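Local coordinates for putative chemotaxis protein (Desulfovibrio vulgaris str. Hildenborough, PDB 3H4Y), which probably acts in bacterial chemotaxis as a CheX-type phosphatase of the CheC-like clan and forms a two-subunit assembly, at residues A16-L21 / I27-G32; D87-V92 / P119-G124; K38-K43 / T150-F155. All coordinates share one frame; numbering follows the deposited sequence. Where two conformers were deposited one is given.

From the N terminus, interaction 1 closes first: helix 10-25 carries on for four residues past 16-21, the chain then reverses, and 27-32 runs back along it to start edge strand 30-37. Interaction 3 opens shortly afterwards, at 38-43, and closes more than a hundred residues later on the final strand, 147-155. Interaction 2 (87-92 with 119-124) is nested inside that long loop and joins helix 84-109 to the other outermost strand, 114-124. Any two of the three centres are about 18 Å apart. All reach the same six-stranded antiparallel sheet; interactions 1 and 3 touch where Thr17 packs on Val151, and interactions 2 and 3 both meet the second subunit.

Interaction 1 of 3, residues A16-L21 / I27-G32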
loop_
_atom_site.group_PDB
_atom_site.type_symbol
_atom_site.label_atom_id
_atom_site.label_comp_id
_atom_site.label_asym_id
_atom_site.label_seq_id
_atom_site.Cartn_x
_atom_site.Cartn_y
_atom_site.Cartn_z
ATOM N N ALA A 16 -1.394 -17.887 9.596
ATOM C CA ALA A 16 -2.020 -16.585 9.934
ATOM C C ALA A 16 -3.335 -16.362 9.189
ATOM O O ALA A 16 -4.352 -15.981 9.776
ATOM C CB ALA A 16 -1.054 -15.450 9.654
ATOM N N THR A 17 -3.302 -16.626 7.897
ATOM C CA THR A 17 -4.472 -16.440 7.040
ATOM C C THR A 17 -5.646 -17.324 7.468
ATOM O O THR A 17 -6.778 -16.857 7.634
ATOM C CB THR A 17 -4.126 -16.661 5.561
ATOM O OG1 THR A 17 -3.161 -15.699 5.152
ATOM C CG2 THR A 17 -5.367 -16.497 4.671
ATOM N N VAL A 18 -5.359 -18.599 7.718
ATOM C CA VAL A 18 -6.402 -19.523 8.163
ATOM C C VAL A 18 -6.909 -19.127 9.540
ATOM O O VAL A 18 -8.113 -19.068 9.751
ATOM C CB VAL A 18 -5.904 -20.984 8.139
ATOM C CG1 VAL A 18 -6.922 -21.903 8.797
ATOM C CG2 VAL A 18 -5.601 -21.402 6.701
ATOM N N ASN A 19 -6.017 -18.781 10.472
ATOM C CA ASN A 19 -6.438 -18.403 11.833
ATOM C C ASN A 19 -7.307 -17.168 11.832
ATOM O O ASN A 19 -8.353 -17.092 12.529
ATOM C CB ASN A 19 -5.269 -18.027 12.734
ATOM C CG ASN A 19 -4.455 -19.179 13.177
ATOM O OD1 ASN A 19 -4.830 -20.343 13.012
ATOM N ND2 ASN A 19 -3.272 -18.855 13.751
ATOM N N VAL A 20 -6.889 -16.166 11.062
ATOM C CA VAL A 20 -7.592 -14.889 11.085
ATOM C C VAL A 20 -8.961 -15.019 10.416
ATOM O O VAL A 20 -9.963 -14.601 10.975
ATOM C CB VAL A 20 -6.749 -13.772 10.433
ATOM C CG1 VAL A 20 -7.563 -12.502 10.199
ATOM C CG2 VAL A 20 -5.512 -13.483 11.292
ATOM N N LEU A 21 -9.025 -15.606 9.227
ATOM C CA LEU A 21 -10.303 -15.765 8.567
ATOM C C LEU A 21 -11.245 -16.662 9.359
ATOM O O LEU A 21 -12.448 -16.382 9.401
ATOM C CB LEU A 21 -10.192 -16.224 7.104
ATOM C CG LEU A 21 -10.131 -15.064 6.104
ATOM C CD1 LEU A 21 -8.790 -14.300 6.257
ATOM C CD2 LEU A 21 -10.313 -15.531 4.704
ATOM N N ILE A 27 -14.695 -18.342 8.235
ATOM C CA ILE A 27 -14.328 -18.836 6.901
ATOM C C ILE A 27 -13.039 -19.609 7.007
ATOM O O ILE A 27 -12.068 -19.134 7.606
ATOM C CB ILE A 27 -14.172 -17.664 5.882
ATOM C CG1 ILE A 27 -15.510 -16.981 5.690
ATOM C CG2 ILE A 27 -13.548 -18.156 4.538
ATOM C CD1 ILE A 27 -15.436 -15.645 4.942
ATOM N N GLN A 28 -13.032 -20.828 6.476
ATOM C CA GLN A 28 -11.818 -21.657 6.453
ATOM C C GLN A 28 -11.247 -21.595 5.027
ATOM O O GLN A 28 -11.714 -22.309 4.142
ATOM C CB GLN A 28 -12.159 -23.093 6.844
ATOM C CG GLN A 28 -12.695 -23.234 8.259
ATOM C CD GLN A 28 -11.637 -23.070 9.324
ATOM O OE1 GLN A 28 -11.961 -22.820 10.483
ATOM N NE2 GLN A 28 -10.369 -23.231 8.952
ATOM N N PRO A 29 -10.230 -20.739 4.792
ATOM C CA PRO A 29 -9.700 -20.592 3.439
ATOM C C PRO A 29 -8.747 -21.748 3.113
ATOM O O PRO A 29 -8.018 -22.223 3.997
ATOM C CB PRO A 29 -8.953 -19.259 3.512
ATOM C CG PRO A 29 -8.485 -19.208 4.919
ATOM C CD PRO A 29 -9.510 -19.891 5.752
ATOM N N GLN A 30 -8.752 -22.174 1.852
ATOM C CA GLN A 30 -7.901 -23.267 1.392
ATOM C C GLN A 30 -6.762 -22.691 0.587
ATOM O O GLN A 30 -6.991 -22.140 -0.487
ATOM C CB GLN A 30 -8.727 -24.209 0.506
ATOM C CG GLN A 30 -7.917 -25.264 -0.261
ATOM C CD GLN A 30 -7.266 -26.243 0.679
ATOM O OE1 GLN A 30 -7.961 -26.933 1.419
ATOM N NE2 GLN A 30 -5.918 -26.305 0.671
ATOM N N PRO A 31 -5.523 -22.832 1.063
ATOM C CA PRO A 31 -4.384 -22.365 0.260
ATOM C C PRO A 31 -4.143 -23.217 -0.982
ATOM O O PRO A 31 -4.388 -24.447 -0.972
ATOM C CB PRO A 31 -3.199 -22.518 1.218
ATOM C CG PRO A 31 -3.604 -23.587 2.130
ATOM C CD PRO A 31 -5.087 -23.451 2.325
ATOM N N GLY A 32 -3.703 -22.566 -2.051
ATOM C CA GLY A 32 -3.146 -23.219 -3.218
ATOM C C GLY A 32 -1.633 -23.285 -3.032
ATOM O O GLY A 32 -1.120 -23.274 -1.892
#
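Leu21 and Ile27 hold the one hydrogen bond between these segments, which ties the returning chain back to the last turns of the helix: Ile27 N donates to Leu21 O at 3.2 Å and nearly straight (168°). The amide reaches the carbonyl from above its plane, 48° out of it, and not along a lone pair. Ile27 O comes within 3.1 Å of Leu21 C, a close approach of two carbonyl groups that is not a hydrogen bond.

The remaining contact is apolar and gathers round the ring of Pro29, which points at the helix. Its CG sits 3.9 Å from Val18 CA, and its CD rests on Leu21 CB at 4.0 Å, so the edge of the ring formed by these two atoms lies against the helix surface between Val18 and Leu21. Val18 lays its two methyls along the returning chain, one to each of two successive residues. CG1, anti to the backbone N (chi1 172°), is 3.7 Å from the amide nitrogen NE2 of Gln28, whose side chain bends back at chi2 to reach it; CG2 lies over Pro29 O and the proline CG. Further along, Leu21 CD2 touches both CB and CG of Pro29 and reaches Ile27 CG2 at 4.2 Å. Thr17 adds its methyl CG2 beside the ring, while its OG1 is turned to Phe13 O within the helix.

The contact joins helix 10-25, on one face of the antiparallel sheet, to strand 30-37, which borders strand 137-144 in that sheet. Phe142 and Phe149 pack against Pro29 and Thr17, and helix 84-109 flanks Leu21 through Val95.

Interaction 2 of 3, residues D87-V92 / P119-G124; sequences DTKDAV and PSVIMG
A buried, apolar helix-on-sheet contact, with no hydrogen bond between the segments, sets Lys89 of helix 84-109 on Val121 and Met123 (selenomethionine) of strand 114-124. Val121 points at the helix and uses both methyls. CG2 approaches the backbone carbonyl of Lys89, 3.4 Å from its O, whereas CG1, anti to the backbone N (chi1 170°), lies 4.0 Å from both CA and CG of the lysine. Two residues on, the same face of the strand presents Met123, whose chain crosses that of Lys89 at about a right angle. In one of the two conformers of Met123, its SE is 3.9 Å from Lys89 CG and equally far from Lys89 CE, alongside the extended methylene chain. The lysine's straight course beyond CG carries its ammonium past these apolar neighbours to Ser130 OG of the second subunit, its hydrogen-bonding partner.

Strand 114-124 is outermost in its own chain, but residues 120-123 form an antiparallel ladder with a strand of the second subunit, so the sheet continues across the interface. Within the chain, helix 66-77 packs beside the helical segment through Val73 on Thr88 and Ala91, and strand 47-54 adjoins 119-124.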
loop_
_atom_site.group_PDB
_atom_site.type_symbol
_atom_site.label_atom_id
_atom_site.label_comp_id
_atom_site.label_asym_id
_atom_site.label_seq_id
_atom_site.Cartn_x
_atom_site.Cartn_y
_atom_site.Cartn_z
ATOM N N ASP A 87 -17.529 -0.450 5.679
ATOM C CA ASP A 87 -17.359 -1.754 6.325
ATOM C C ASP A 87 -16.424 -2.683 5.605
ATOM O O ASP A 87 -15.692 -3.451 6.269
ATOM C CB ASP A 87 -18.691 -2.482 6.469
ATOM C CG ASP A 87 -19.610 -1.837 7.499
ATOM O OD1 ASP A 87 -19.190 -0.929 8.256
ATOM O OD2 ASP A 87 -20.782 -2.291 7.524
ATOM N N THR A 88 -16.487 -2.707 4.274
ATOM C CA THR A 88 -15.601 -3.550 3.492
ATOM C C THR A 88 -14.167 -3.039 3.714
ATOM O O THR A 88 -13.267 -3.841 3.904
ATOM C CB THR A 88 -15.995 -3.570 2.004
ATOM O OG1 THR A 88 -17.332 -4.093 1.880
ATOM C CG2 THR A 88 -15.051 -4.434 1.190
ATOM N N LYS A 89 -13.971 -1.722 3.711
ATOM C CA LYS A 89 -12.646 -1.139 3.943
ATOM C C LYS A 89 -12.099 -1.533 5.311
ATOM O O LYS A 89 -10.952 -1.994 5.434
ATOM C CB LYS A 89 -12.667 0.395 3.824
ATOM C CG LYS A 89 -12.911 0.928 2.421
ATOM C CD LYS A 89 -12.908 2.443 2.451
ATOM C CE LYS A 89 -13.399 3.042 1.165
ATOM N NZ LYS A 89 -13.087 4.505 1.137
ATOM N N ASP A 90 -12.897 -1.289 6.338
ATOM C CA ASP A 90 -12.450 -1.532 7.717
ATOM C C ASP A 90 -12.205 -3.001 7.941
ATOM O O ASP A 90 -11.178 -3.353 8.538
ATOM C CB ASP A 90 -13.447 -0.980 8.739
ATOM C CG ASP A 90 -13.548 0.526 8.710
ATOM O OD1 ASP A 90 -12.661 1.226 8.152
ATOM O OD2 ASP A 90 -14.523 1.021 9.299
ATOM N N ALA A 91 -13.073 -3.854 7.414
ATOM C CA ALA A 91 -12.925 -5.307 7.517
ATOM C C ALA A 91 -11.673 -5.844 6.810
ATOM O O ALA A 91 -10.919 -6.606 7.440
ATOM C CB ALA A 91 -14.147 -6.011 6.955
ATOM N N VAL A 92 -11.476 -5.494 5.526
ATOM C CA VAL A 92 -10.297 -5.901 4.772
ATOM C C VAL A 92 -9.055 -5.358 5.469
ATOM O O VAL A 92 -8.077 -6.066 5.583
ATOM C CB VAL A 92 -10.355 -5.516 3.265
ATOM C CG1 VAL A 92 -9.082 -5.805 2.561
ATOM C CG2 VAL A 92 -11.501 -6.324 2.597
ATOM N N PRO A 119 -2.662 -0.587 7.692
ATOM C CA PRO A 119 -3.008 -0.937 6.313
ATOM C C PRO A 119 -3.570 0.195 5.463
ATOM O O PRO A 119 -4.126 1.156 5.976
ATOM C CB PRO A 119 -4.090 -2.003 6.485
ATOM C CG PRO A 119 -4.660 -1.778 7.814
ATOM C CD PRO A 119 -3.691 -0.989 8.665
ATOM N N SER A 120 -3.396 0.062 4.157
ATOM C CA SER A 120 -4.018 0.962 3.170
ATOM C C SER A 120 -4.896 0.088 2.297
ATOM O O SER A 120 -4.411 -0.892 1.717
ATOM C CB SER A 120 -2.958 1.652 2.321
ATOM O OG SER A 120 -2.003 2.310 3.174
ATOM N N VAL A 121 -6.173 0.434 2.231
ATOM C CA VAL A 121 -7.152 -0.315 1.451
ATOM C C VAL A 121 -7.313 0.305 0.063
ATOM O O VAL A 121 -7.479 1.510 -0.090
ATOM C CB VAL A 121 -8.500 -0.398 2.204
ATOM C CG1 VAL A 121 -9.585 -0.948 1.305
ATOM C CG2 VAL A 121 -8.334 -1.297 3.453
ATOM N N ILE A 122 -7.287 -0.575 -0.922
ATOM C CA ILE A 122 -7.421 -0.212 -2.322
ATOM C C ILE A 122 -8.699 -0.778 -2.868
ATOM O O ILE A 122 -8.999 -1.973 -2.686
ATOM C CB ILE A 122 -6.273 -0.749 -3.181
ATOM C CG1 ILE A 122 -4.951 -0.135 -2.731
ATOM C CG2 ILE A 122 -6.517 -0.449 -4.665
ATOM C CD1 ILE A 122 -4.160 -1.032 -1.742
HETATM N N MSE A 123 -9.474 0.070 -3.542
HETATM C CA MSE A 123 -10.698 -0.421 -4.167
HETATM C C MSE A 123 -10.722 0.015 -5.618
HETATM O O MSE A 123 -10.161 1.034 -5.992
HETATM C CB MSE A 123 -11.943 0.076 -3.457
HETATM C CG MSE A 123 -11.945 -0.322 -2.024
HETATM SE SE MSE A 123 -13.666 0.005 -1.261
HETATM C CE MSE A 123 -14.530 -1.435 -2.197
ATOM N N GLY A 124 -11.370 -0.794 -6.431
ATOM C CA GLY A 124 -11.437 -0.540 -7.867
ATOM C C GLY A 124 -11.428 -1.871 -8.569
ATOM O O GLY A 124 -10.534 -2.671 -8.370
#

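Interaction 3 of 3, residues K38-K43 / T150-F155; sequences KNNVAK and TVEFCF
Thr150 and Lys43 are joined through a water that donates to both: it lies 2.9 Å from Thr150 OG1 and 3.1 Å from Lys43 O, bridging the start of the 150-155 segment to the end of 38-43. The threonine oxygen is further bonded to Glu148. Next along the strand, Val151 turns to the other face of the sheet, towards Thr17 of the helix in interaction 1.

Glu152 carries the direct contact. CG stands anti to the carbonyl carbon (chi1 -64°), and the extended chain beyond it brings the carboxylate up to the 38-43 segment. There OE2 accepts from Asn40 ND2 at 2.8 Å, with an N-H...O angle of 158°. The donor meets the oxygen nearly along its C-O axis, and OE2 lies close to the plane of the asparagine amide; the amide and carboxylate planes are nonetheless 49° apart. Ala42 places its methyl against the same carboxylate, CB to CD 4.0 Å, so a buried acidic group receives one hydrogen bond from the Asn40 amide and is packed by a methyl. Tyr35 OH is a weak second partner of Asn40 ND2.

Beyond Glu152, Phe153 packs on Met138 and Ile60, while Cys154 touches His131. Strand 147-155 runs between 58-64 and 137-144 in the large sheet; strand 42-44, paired with 127-131 in a small two-stranded sheet, lies over the face that carries Glu152, where Ala42 also packs on Thr63.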
loop_
_atom_site.group_PDB
_atom_site.type_symbol
_atom_site.label_atom_id
_atom_site.label_comp_id
_atom_site.label_asym_id
_atom_site.label_seq_id
_atom_site.Cartn_x
_atom_site.Cartn_y
_atom_site.Cartn_z
ATOM N N LYS A 38 9.732 -12.764 -9.618
ATOM C CA LYS A 38 10.139 -11.387 -9.787
ATOM C C LYS A 38 9.002 -10.608 -10.422
ATOM O O LYS A 38 8.362 -11.083 -11.376
ATOM C CB LYS A 38 11.375 -11.289 -10.701
ATOM C CG LYS A 38 11.969 -9.861 -10.791
ATOM C CD LYS A 38 12.731 -9.453 -9.515
ATOM C CE LYS A 38 13.325 -8.022 -9.599
ATOM N NZ LYS A 38 12.348 -6.873 -9.492
ATOM N N ASN A 39 8.728 -9.429 -9.882
ATOM C CA ASN A 39 7.669 -8.538 -10.391
ATOM C C ASN A 39 6.280 -9.194 -10.455
ATOM O O ASN A 39 5.458 -8.849 -11.304
ATOM C CB ASN A 39 8.059 -7.946 -11.751
ATOM C CG ASN A 39 9.329 -7.096 -11.676
ATOM O OD1 ASN A 39 9.697 -6.527 -10.634
ATOM N ND2 ASN A 39 10.017 -7.029 -12.783
ATOM N N ASN A 40 6.013 -10.114 -9.541
ATOM C CA ASN A 40 4.666 -10.697 -9.459
ATOM C C ASN A 40 3.637 -9.583 -9.231
ATOM O O ASN A 40 3.900 -8.612 -8.523
ATOM C CB ASN A 40 4.554 -11.711 -8.320
ATOM C CG ASN A 40 3.423 -12.690 -8.553
ATOM O OD1 ASN A 40 3.442 -13.408 -9.543
ATOM N ND2 ASN A 40 2.375 -12.648 -7.703
ATOM N N VAL A 41 2.478 -9.735 -9.870
ATOM C CA VAL A 41 1.401 -8.780 -9.774
ATOM C C VAL A 41 0.169 -9.507 -9.264
ATOM O O VAL A 41 -0.138 -10.625 -9.737
ATOM C CB VAL A 41 1.107 -8.165 -11.151
ATOM C CG1 VAL A 41 -0.090 -7.204 -11.064
ATOM C CG2 VAL A 41 2.364 -7.445 -11.727
ATOM N N ALA A 42 -0.551 -8.903 -8.316
ATOM C CA ALA A 42 -1.844 -9.434 -7.882
ATOM C C ALA A 42 -2.924 -8.545 -8.464
ATOM O O ALA A 42 -2.799 -7.327 -8.437
ATOM C CB ALA A 42 -1.954 -9.459 -6.349
ATOM N N LYS A 43 -4.002 -9.143 -8.966
ATOM C CA LYS A 43 -5.100 -8.405 -9.585
ATOM C C LYS A 43 -6.382 -8.787 -8.885
ATOM O O LYS A 43 -6.642 -9.964 -8.638
ATOM C CB LYS A 43 -5.190 -8.709 -11.077
ATOM C CG LYS A 43 -6.321 -7.951 -11.779
ATOM C CD LYS A 43 -6.210 -8.108 -13.271
ATOM C CE LYS A 43 -7.397 -7.458 -13.970
ATOM N NZ LYS A 43 -7.243 -7.479 -15.448
ATOM N N THR A 150 -5.514 -13.485 -2.834
ATOM C CA THR A 150 -4.087 -13.767 -2.902
ATOM C C THR A 150 -3.332 -12.989 -1.846
ATOM O O THR A 150 -3.506 -11.770 -1.734
ATOM C CB THR A 150 -3.510 -13.441 -4.291
ATOM O OG1 THR A 150 -4.154 -14.266 -5.264
ATOM C CG2 THR A 150 -2.021 -13.653 -4.342
ATOM N N VAL A 151 -2.527 -13.703 -1.077
ATOM C CA VAL A 151 -1.635 -13.110 -0.087
ATOM C C VAL A 151 -0.213 -13.005 -0.679
ATOM O O VAL A 151 0.294 -13.967 -1.272
ATOM C CB VAL A 151 -1.591 -13.929 1.233
ATOM C CG1 VAL A 151 -0.520 -13.345 2.230
ATOM C CG2 VAL A 151 -2.986 -13.998 1.873
ATOM N N GLU A 152 0.396 -11.813 -0.574
ATOM C CA GLU A 152 1.768 -11.612 -1.048
ATOM C C GLU A 152 2.662 -11.100 0.077
ATOM O O GLU A 152 2.198 -10.476 1.012
ATOM C CB GLU A 152 1.832 -10.635 -2.233
ATOM C CG GLU A 152 1.154 -11.080 -3.468
ATOM C CD GLU A 152 1.585 -10.211 -4.636
ATOM O OE1 GLU A 152 1.667 -8.967 -4.461
ATOM O OE2 GLU A 152 1.849 -10.751 -5.735
ATOM N N PHE A 153 3.959 -11.356 -0.066
ATOM C CA PHE A 153 4.980 -10.993 0.922
ATOM C C PHE A 153 6.275 -10.835 0.165
ATOM O O PHE A 153 6.600 -11.661 -0.696
ATOM C CB PHE A 153 5.148 -12.171 1.921
ATOM C CG PHE A 153 6.354 -12.105 2.853
ATOM C CD1 PHE A 153 6.583 -11.039 3.724
ATOM C CD2 PHE A 153 7.197 -13.202 2.927
ATOM C CE1 PHE A 153 7.650 -11.048 4.603
ATOM C CE2 PHE A 153 8.261 -13.230 3.797
ATOM C CZ PHE A 153 8.485 -12.145 4.638
ATOM N N CYS A 154 7.018 -9.782 0.490
ATOM C CA CYS A 154 8.372 -9.649 -0.055
ATOM C C CYS A 154 9.225 -8.868 0.906
ATOM O O CYS A 154 8.714 -8.135 1.766
ATOM C CB CYS A 154 8.339 -8.938 -1.406
ATOM S SG CYS A 154 7.704 -7.230 -1.373
ATOM N N PHE A 155 10.538 -9.049 0.793
ATOM C CA PHE A 155 11.477 -8.210 1.525
ATOM C C PHE A 155 12.803 -8.192 0.758
ATOM O O PHE A 155 13.086 -9.082 -0.049
ATOM C CB PHE A 155 11.707 -8.645 3.002
ATOM C CG PHE A 155 12.299 -10.023 3.151
ATOM C CD1 PHE A 155 13.660 -10.229 3.057
ATOM C CD2 PHE A 155 11.479 -11.105 3.390
ATOM C CE1 PHE A 155 14.196 -11.501 3.190
ATOM C CE2 PHE A 155 11.997 -12.380 3.547
ATOM C CZ PHE A 155 13.360 -12.583 3.441
HETATM O O HOH W 1 -5.130 -12.074 -6.873
#